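Local coordinates for enoyl-CoA hydratase/isomerase family protein (Bacillus anthracis, PDB 3KQF) that probably catalyses the reversible hydration of 2-enoyl-CoA thioesters to 3-hydroxyacyl-CoA, as a member of the crotonase family, at residues V19-L33 with I58-D72. Sequence-based numbering, arbitrary orientation.
Sequences VVKISLNRERQANSL and ILTGAGEKAFCAGAD
Val-20 O accepts from Ile-58 N (2.8 Å) within the parallel pairing of strands 19-24 and 56-61, the two strands of a beta-alpha-beta unit of the crotonase fold whose crossover is helix 35-49. Backbone bonds alternate from this pair through to Ala-62 N and Leu-24 O (2.9 Å). Thr-60 turns CG2 to Ser-23 OG, while its OG1 is bonded to Ala-108 O of the next strand. Beyond the strands, the Asn-31 amide stitches the loops together: ND2 donates to Ala-66 O (2.8 Å), from above that carbonyl's plane, and to Ala-62 O (3.1 Å), in plane on a lone pair. Asn-110 ND2 is a second donor to Ala-66 O. The OD1 of Asn-31 accepts from the backbone N-H of Arg-26, so both ends of the amide are used and its flip is fixed. Ala-69 N to Ala-30 O and Leu-33 N to Gly-70 O (2.7 Å) continue the backbone contacts, yet Phe-67 O is buried without a partner in the model. Arg-26, bent at chi3 (71°), directs NH1 to Ser-32 O and, in a salt bridge, to Asp-72 OD1. Asp-72 OD2 caps Glu-75 N at the following helix, while OD1, met by NH1 from above the carboxylate plane at 3.1 Å, also accepts from two waters.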
ATOM      1  N   VAL A  19      30.278  -5.543   2.072  1.00 16.25           N
ATOM      2  CA  VAL A  19      29.484  -4.393   1.598  1.00 15.77           C
ATOM      3  C   VAL A  19      30.219  -3.610   0.522  1.00 16.90           C
ATOM      4  O   VAL A  19      31.401  -3.292   0.685  1.00 16.66           O
ATOM      5  CB  VAL A  19      29.156  -3.427   2.762  1.00 15.49           C
ATOM      6  CG1 VAL A  19      28.359  -2.209   2.269  1.00 17.93           C
ATOM      7  CG2 VAL A  19      28.379  -4.173   3.850  1.00 16.41           C
ATOM      8  N   VAL A  20      29.523  -3.317  -0.584  1.00 15.11           N
ATOM      9  CA  VAL A  20      30.084  -2.521  -1.666  1.00 15.53           C
ATOM     10  C   VAL A  20      29.267  -1.240  -1.770  1.00 14.66           C
ATOM     11  O   VAL A  20      28.039  -1.289  -1.678  1.00 14.84           O
ATOM     12  CB  VAL A  20      30.098  -3.275  -3.035  1.00 15.99           C
ATOM     13  CG1 VAL A  20      28.727  -3.636  -3.479  1.00 17.03           C
ATOM     14  CG2 VAL A  20      30.837  -2.432  -4.103  1.00 14.95           C
ATOM     15  N   LYS A  21      29.943  -0.108  -1.921  1.00 14.15           N
ATOM     16  CA  LYS A  21      29.282   1.203  -2.035  1.00 15.35           C
ATOM     17  C   LYS A  21      29.601   1.760  -3.398  1.00 15.28           C
ATOM     18  O   LYS A  21      30.779   1.954  -3.733  1.00 15.93           O
ATOM     19  CB  LYS A  21      29.781   2.173  -0.948  1.00 16.78           C
ATOM     20  CG  LYS A  21      29.121   3.543  -0.994  1.00 19.10           C
ATOM     21  CD  LYS A  21      29.658   4.528   0.039  1.00 27.46           C
ATOM     22  CE  LYS A  21      31.071   4.970  -0.278  1.00 27.40           C
ATOM     23  NZ  LYS A  21      31.477   6.134   0.540  1.00 31.87           N
ATOM     24  N   ILE A  22      28.563   1.968  -4.201  1.00 16.32           N
ATOM     25  CA  ILE A  22      28.698   2.523  -5.531  1.00 17.08           C
ATOM     26  C   ILE A  22      28.278   3.991  -5.465  1.00 17.16           C
ATOM     27  O   ILE A  22      27.190   4.290  -4.986  1.00 16.67           O
ATOM     28  CB  ILE A  22      27.779   1.810  -6.535  1.00 16.46           C
ATOM     29  CG1 ILE A  22      28.052   0.299  -6.539  1.00 21.16           C
ATOM     30  CG2 ILE A  22      27.976   2.400  -7.918  1.00 19.36           C
ATOM     31  CD1 ILE A  22      27.105  -0.495  -7.410  1.00 21.86           C
ATOM     32  N   SER A  23      29.144   4.899  -5.906  1.00 17.12           N
ATOM     33  CA  SER A  23      28.834   6.324  -5.863  1.00 18.42           C
ATOM     34  C   SER A  23      28.800   6.949  -7.259  1.00 20.05           C
ATOM     35  O   SER A  23      29.800   6.881  -7.997  1.00 20.07           O
ATOM     36  CB  SER A  23      29.878   7.072  -5.028  1.00 19.22           C
ATOM     37  OG  SER A  23      30.024   6.543  -3.731  1.00 20.87           O
ATOM     38  N   LEU A  24      27.671   7.548  -7.639  1.00 18.72           N
ATOM     39  CA  LEU A  24      27.620   8.273  -8.913  1.00 20.86           C
ATOM     40  C   LEU A  24      28.650   9.391  -8.737  1.00 20.23           C
ATOM     41  O   LEU A  24      28.647  10.077  -7.716  1.00 21.58           O
ATOM     42  CB  LEU A  24      26.228   8.824  -9.217  1.00 19.28           C
ATOM     43  CG  LEU A  24      25.077   7.821  -9.250  1.00 20.86           C
ATOM     44  CD1 LEU A  24      23.782   8.514  -9.628  1.00 20.95           C
ATOM     45  CD2 LEU A  24      25.345   6.661 -10.210  1.00 23.40           C
ATOM     46  N   ASN A  25      29.526   9.569  -9.723  1.00 20.41           N
ATOM     47  CA  ASN A  25      30.634  10.515  -9.612  1.00 21.25           C
ATOM     48  C   ASN A  25      30.743  11.538 -10.746  1.00 20.36           C
ATOM     49  O   ASN A  25      31.730  11.565 -11.489  1.00 20.23           O
ATOM     50  CB  ASN A  25      31.950   9.730  -9.500  1.00 21.71           C
ATOM     51  CG  ASN A  25      33.119  10.599  -9.071  1.00 25.56           C
ATOM     52  OD1 ASN A  25      32.950  11.581  -8.340  1.00 27.49           O
ATOM     53  ND2 ASN A  25      34.328  10.223  -9.502  1.00 30.07           N
ATOM     54  N   ARG A  26      29.725  12.383 -10.849  1.00 18.12           N
ATOM     55  CA  ARG A  26      29.678  13.456 -11.811  1.00 18.83           C
ATOM     56  C   ARG A  26      29.146  14.684 -11.074  1.00 18.28           C
ATOM     57  O   ARG A  26      28.131  15.247 -11.462  1.00 17.28           O
ATOM     58  CB  ARG A  26      28.756  13.107 -12.975  1.00 18.60           C
ATOM     59  CG  ARG A  26      29.126  11.874 -13.766  1.00 18.26           C
ATOM     60  CD  ARG A  26      28.237  11.832 -15.014  1.00 17.98           C
ATOM     61  NE  ARG A  26      28.613  12.881 -15.957  1.00 19.69           N
ATOM     62  CZ  ARG A  26      27.791  13.485 -16.811  1.00 19.76           C
ATOM     63  NH1 ARG A  26      26.481  13.212 -16.817  1.00 20.91           N
ATOM     64  NH2 ARG A  26      28.271  14.420 -17.627  1.00 20.14           N
ATOM     65  N   GLU A  27      29.836  15.093 -10.006  1.00 19.05           N
ATOM     66  CA  GLU A  27      29.385  16.236  -9.184  1.00 19.78           C
ATOM     67  C   GLU A  27      29.068  17.511  -9.963  1.00 20.05           C
ATOM     68  O   GLU A  27      28.045  18.151  -9.696  1.00 18.10           O
ATOM     69  CB  GLU A  27      30.385  16.583  -8.070  1.00 21.33           C
ATOM     70  CG  GLU A  27      30.555  15.538  -7.009  1.00 21.79           C
ATOM     71  CD  GLU A  27      31.501  15.993  -5.891  1.00 24.39           C
ATOM     72  OE1 GLU A  27      31.472  17.187  -5.503  1.00 21.55           O
ATOM     73  OE2 GLU A  27      32.261  15.141  -5.395  1.00 28.25           O
ATOM     74  N   ARG A  28      29.946  17.891 -10.899  1.00 20.53           N
ATOM     75  CA  ARG A  28      29.740  19.103 -11.717  1.00 21.88           C
ATOM     76  C   ARG A  28      28.431  19.060 -12.486  1.00 20.70           C
ATOM     77  O   ARG A  28      27.855  20.105 -12.809  1.00 21.75           O
ATOM     78  CB  ARG A  28      30.850  19.297 -12.766  1.00 22.03           C
ATOM     79  CG  ARG A  28      32.225  19.613 -12.247  1.00 27.03           C
ATOM     80  CD  ARG A  28      33.190  19.859 -13.422  1.00 30.78           C
ATOM     81  NE  ARG A  28      32.902  21.096 -14.163  1.00 33.38           N
ATOM     82  CZ  ARG A  28      33.589  21.519 -15.229  1.00 36.32           C
ATOM     83  NH1 ARG A  28      34.598  20.802 -15.712  1.00 38.16           N
ATOM     84  NH2 ARG A  28      33.260  22.661 -15.827  1.00 33.99           N
ATOM     85  N   GLN A  29      27.994  17.851 -12.821  1.00 20.18           N
ATOM     86  CA  GLN A  29      26.768  17.655 -13.585  1.00 19.51           C
ATOM     87  C   GLN A  29      25.589  17.179 -12.703  1.00 19.32           C
ATOM     88  O   GLN A  29      24.615  16.635 -13.210  1.00 18.47           O
ATOM     89  CB  GLN A  29      27.031  16.664 -14.731  1.00 20.49           C
ATOM     90  CG  GLN A  29      28.115  17.105 -15.773  1.00 20.78           C
ATOM     91  CD  GLN A  29      29.576  16.779 -15.401  1.00 26.02           C
ATOM     92  OE1 GLN A  29      29.865  16.138 -14.383  1.00 28.49           O
ATOM     93  NE2 GLN A  29      30.505  17.213 -16.256  1.00 27.25           N
ATOM     94  N   ALA A  30      25.680  17.393 -11.386  1.00 18.54           N
ATOM     95  CA  ALA A  30      24.615  16.974 -10.447  1.00 18.40           C
ATOM     96  C   ALA A  30      24.345  15.461 -10.530  1.00 17.55           C
ATOM     97  O   ALA A  30      23.224  14.988 -10.303  1.00 17.94           O
ATOM     98  CB  ALA A  30      23.333  17.785 -10.684  1.00 18.59           C
ATOM     99  N   ASN A  31      25.384  14.704 -10.866  1.00 17.58           N
ATOM    100  CA  ASN A  31      25.283  13.261 -10.953  1.00 17.59           C
ATOM    101  C   ASN A  31      24.194  12.765 -11.892  1.00 18.34           C
ATOM    102  O   ASN A  31      23.565  11.730 -11.639  1.00 19.01           O
ATOM    103  CB  ASN A  31      25.105  12.703  -9.545  1.00 18.11           C
ATOM    104  CG  ASN A  31      26.351  12.875  -8.723  1.00 19.81           C
ATOM    105  OD1 ASN A  31      27.455  12.796  -9.265  1.00 19.49           O
ATOM    106  ND2 ASN A  31      26.199  13.098  -7.424  1.00 19.01           N
ATOM    107  N   SER A  32      23.990  13.501 -12.986  1.00 18.26           N
ATOM    108  CA  SER A  32      23.005  13.120 -13.982  1.00 18.30           C
ATOM    109  C   SER A  32      23.449  11.869 -14.723  1.00 18.61           C
ATOM    110  O   SER A  32      24.651  11.581 -14.864  1.00 18.89           O
ATOM    111  CB  SER A  32      22.709  14.259 -14.959  1.00 18.50           C
ATOM    112  OG  SER A  32      23.828  14.580 -15.772  1.00 18.55           O
ATOM    113  N   LEU A  33      22.471  11.138 -15.233  1.00 19.11           N
ATOM    114  CA  LEU A  33      22.727   9.864 -15.899  1.00 19.57           C
ATOM    115  C   LEU A  33      23.035   9.979 -17.384  1.00 20.35           C
ATOM    116  O   LEU A  33      22.124   9.996 -18.217  1.00 20.20           O
ATOM    117  CB  LEU A  33      21.504   8.959 -15.693  1.00 19.76           C
ATOM    118  CG  LEU A  33      21.073   8.734 -14.236  1.00 19.77           C
ATOM    119  CD1 LEU A  33      19.666   8.119 -14.192  1.00 18.55           C
ATOM    120  CD2 LEU A  33      22.071   7.889 -13.449  1.00 19.93           C
ATOM    121  N   ILE A  58      25.376  -0.523  -1.358  1.00 14.24           N
ATOM    122  CA  ILE A  58      24.898   0.837  -1.065  1.00 14.58           C
ATOM    123  C   ILE A  58      25.072   1.675  -2.342  1.00 15.88           C
ATOM    124  O   ILE A  58      26.136   1.643  -2.965  1.00 16.36           O
ATOM    125  CB  ILE A  58      25.683   1.489   0.094  1.00 14.17           C
ATOM    126  CG1 ILE A  58      25.463   0.714   1.379  1.00 17.35           C
ATOM    127  CG2 ILE A  58      25.227   2.954   0.283  1.00 16.43           C
ATOM    128  CD1 ILE A  58      26.461   1.074   2.510  1.00 13.58           C
ATOM    129  N   LEU A  59      24.030   2.406  -2.722  0.50 15.46           N
ATOM    130  CA  LEU A  59      24.069   3.250  -3.905  0.50 15.49           C
ATOM    131  C   LEU A  59      23.902   4.692  -3.439  0.50 15.85           C
ATOM    132  O   LEU A  59      22.939   5.014  -2.746  0.50 15.57           O
ATOM    133  CB  LEU A  59      22.955   2.845  -4.877  0.50 15.29           C
ATOM    134  CG  LEU A  59      22.927   3.522  -6.247  0.50 15.51           C
ATOM    135  CD1 LEU A  59      24.267   3.366  -6.964  0.50 11.21           C
ATOM    136  CD2 LEU A  59      21.772   2.954  -7.104  0.50 14.22           C
ATOM    137  N   THR A  60      24.833   5.558  -3.825  1.00 15.99           N
ATOM    138  CA  THR A  60      24.797   6.966  -3.404  1.00 16.06           C
ATOM    139  C   THR A  60      25.404   7.882  -4.468  1.00 17.19           C
ATOM    140  O   THR A  60      25.835   7.418  -5.528  1.00 18.63           O
ATOM    141  CB  THR A  60      25.532   7.129  -2.035  1.00 15.38           C
ATOM    142  OG1 THR A  60      25.188   8.374  -1.417  1.00 16.74           O
ATOM    143  CG2 THR A  60      27.068   7.026  -2.191  1.00 15.99           C
ATOM    144  N   GLY A  61      25.358   9.187  -4.206  1.00 18.55           N
ATOM    145  CA  GLY A  61      25.955  10.184  -5.072  1.00 18.61           C
ATOM    146  C   GLY A  61      27.132  10.882  -4.405  1.00 19.32           C
ATOM    147  O   GLY A  61      27.225  10.960  -3.165  1.00 18.78           O
ATOM    148  N   ALA A  62      28.057  11.379  -5.223  1.00 19.79           N
ATOM    149  CA  ALA A  62      29.205  12.113  -4.714  1.00 20.75           C
ATOM    150  C   ALA A  62      28.757  13.516  -4.342  1.00 19.91           C
ATOM    151  O   ALA A  62      27.843  14.055  -4.956  1.00 19.80           O
ATOM    152  CB  ALA A  62      30.308  12.181  -5.767  1.00 20.58           C
ATOM    153  N   GLY A  63      29.394  14.091  -3.329  1.00 20.36           N
ATOM    154  CA  GLY A  63      29.102  15.456  -2.906  1.00 20.50           C
ATOM    155  C   GLY A  63      27.961  15.567  -1.922  1.00 20.87           C
ATOM    156  O   GLY A  63      27.469  14.560  -1.407  1.00 21.61           O
ATOM    157  N   GLU A  64      27.536  16.803  -1.664  1.00 21.19           N
ATOM    158  CA  GLU A  64      26.476  17.053  -0.703  1.00 22.31           C
ATOM    159  C   GLU A  64      25.288  17.797  -1.316  1.00 21.45           C
ATOM    160  O   GLU A  64      24.414  18.267  -0.585  1.00 21.95           O
ATOM    161  CB  GLU A  64      27.031  17.850   0.484  1.00 23.64           C
ATOM    162  CG  GLU A  64      28.468  17.447   0.889  1.00 28.97           C
ATOM    163  CD  GLU A  64      28.630  15.952   1.119  1.00 33.68           C
ATOM    164  OE1 GLU A  64      27.664  15.311   1.587  1.00 44.09           O
ATOM    165  OE2 GLU A  64      29.725  15.413   0.832  1.00 34.18           O
ATOM    166  N   LYS A  65      25.234  17.899  -2.643  1.00 21.30           N
ATOM    167  CA  LYS A  65      24.117  18.590  -3.293  1.00 20.34           C
ATOM    168  C   LYS A  65      23.185  17.685  -4.094  1.00 18.37           C
ATOM    169  O   LYS A  65      21.986  17.947  -4.163  1.00 16.80           O
ATOM    170  CB  LYS A  65      24.612  19.738  -4.195  1.00 22.43           C
ATOM    171  CG  LYS A  65      25.204  20.925  -3.402  1.00 26.05           C
ATOM    172  CD  LYS A  65      25.425  22.165  -4.272  1.00 30.40           C
ATOM    173  CE  LYS A  65      25.834  23.369  -3.417  1.00 33.21           C
ATOM    174  NZ  LYS A  65      26.101  24.612  -4.206  1.00 36.96           N
ATOM    175  N   ALA A  66      23.714  16.622  -4.686  1.00 16.10           N
ATOM    176  CA  ALA A  66      22.880  15.776  -5.515  1.00 16.38           C
ATOM    177  C   ALA A  66      23.159  14.287  -5.417  1.00 15.55           C
ATOM    178  O   ALA A  66      24.307  13.843  -5.447  1.00 15.74           O
ATOM    179  CB  ALA A  66      22.996  16.226  -6.986  1.00 17.43           C
ATOM    180  N   PHE A  67      22.082  13.522  -5.247  1.00 14.68           N
ATOM    181  CA  PHE A  67      22.144  12.067  -5.327  1.00 13.92           C
ATOM    182  C   PHE A  67      22.181  11.763  -6.829  1.00 13.55           C
ATOM    183  O   PHE A  67      23.080  11.080  -7.336  1.00 15.17           O
ATOM    184  CB  PHE A  67      20.895  11.452  -4.665  1.00 13.14           C
ATOM    185  CG  PHE A  67      20.693   9.990  -4.933  1.00 13.53           C
ATOM    186  CD1 PHE A  67      21.445   9.027  -4.274  1.00 15.44           C
ATOM    187  CD2 PHE A  67      19.701   9.564  -5.813  1.00 15.99           C
ATOM    188  CE1 PHE A  67      21.236   7.675  -4.502  1.00 16.55           C
ATOM    189  CE2 PHE A  67      19.485   8.193  -6.031  1.00 17.54           C
ATOM    190  CZ  PHE A  67      20.255   7.264  -5.378  1.00 17.77           C
ATOM    191  N   CYS A  68      21.191  12.285  -7.536  1.00 14.94           N
ATOM    192  CA  CYS A  68      21.064  12.078  -8.982  1.00 14.19           C
ATOM    193  C   CYS A  68      19.984  13.005  -9.547  1.00 14.75           C
ATOM    194  O   CYS A  68      18.802  12.884  -9.215  1.00 13.33           O
ATOM    195  CB  CYS A  68      20.739  10.620  -9.286  1.00 15.64           C
ATOM    196  SG  CYS A  68      20.472  10.351 -11.075  1.00 18.98           S
ATOM    197  N   ALA A  69      20.393  13.930 -10.414  1.00 15.38           N
ATOM    198  CA  ALA A  69      19.469  14.903 -10.997  1.00 16.03           C
ATOM    199  C   ALA A  69      18.615  14.312 -12.103  1.00 16.52           C
ATOM    200  O   ALA A  69      17.797  15.018 -12.687  1.00 16.96           O
ATOM    201  CB  ALA A  69      20.235  16.113 -11.530  1.00 17.71           C
ATOM    202  N   GLY A  70      18.794  13.019 -12.381  1.00 16.76           N
ATOM    203  CA  GLY A  70      18.019  12.326 -13.425  1.00 17.15           C
ATOM    204  C   GLY A  70      18.771  12.192 -14.732  1.00 16.55           C
ATOM    205  O   GLY A  70      19.998  12.210 -14.755  1.00 17.32           O
ATOM    206  N   ALA A  71      18.026  12.043 -15.821  1.00 14.99           N
ATOM    207  CA  ALA A  71      18.623  11.928 -17.143  1.00 15.21           C
ATOM    208  C   ALA A  71      19.424  13.184 -17.458  1.00 14.27           C
ATOM    209  O   ALA A  71      19.056  14.286 -17.064  1.00 13.37           O
ATOM    210  CB  ALA A  71      17.543  11.703 -18.203  1.00 15.88           C
ATOM    211  N   ASP A  72      20.551  13.001 -18.137  1.00 15.35           N
ATOM    212  CA  ASP A  72      21.402  14.117 -18.541  1.00 14.59           C
ATOM    213  C   ASP A  72      20.676  14.829 -19.675  1.00 14.86           C
ATOM    214  O   ASP A  72      20.639  14.331 -20.804  1.00 14.98           O
ATOM    215  CB  ASP A  72      22.775  13.581 -18.982  1.00 15.20           C
ATOM    216  CG  ASP A  72      23.742  14.677 -19.366  1.00 16.30           C
ATOM    217  OD1 ASP A  72      24.964  14.442 -19.243  1.00 17.77           O
ATOM    218  OD2 ASP A  72      23.296  15.766 -19.786  1.00 13.35           O
TER
HETATM  219  O   HOH W   1      27.218  14.284 -20.734  1.00 17.45           O
HETATM  220  O   HOH W   2      26.428  16.877 -18.889  1.00 19.43           O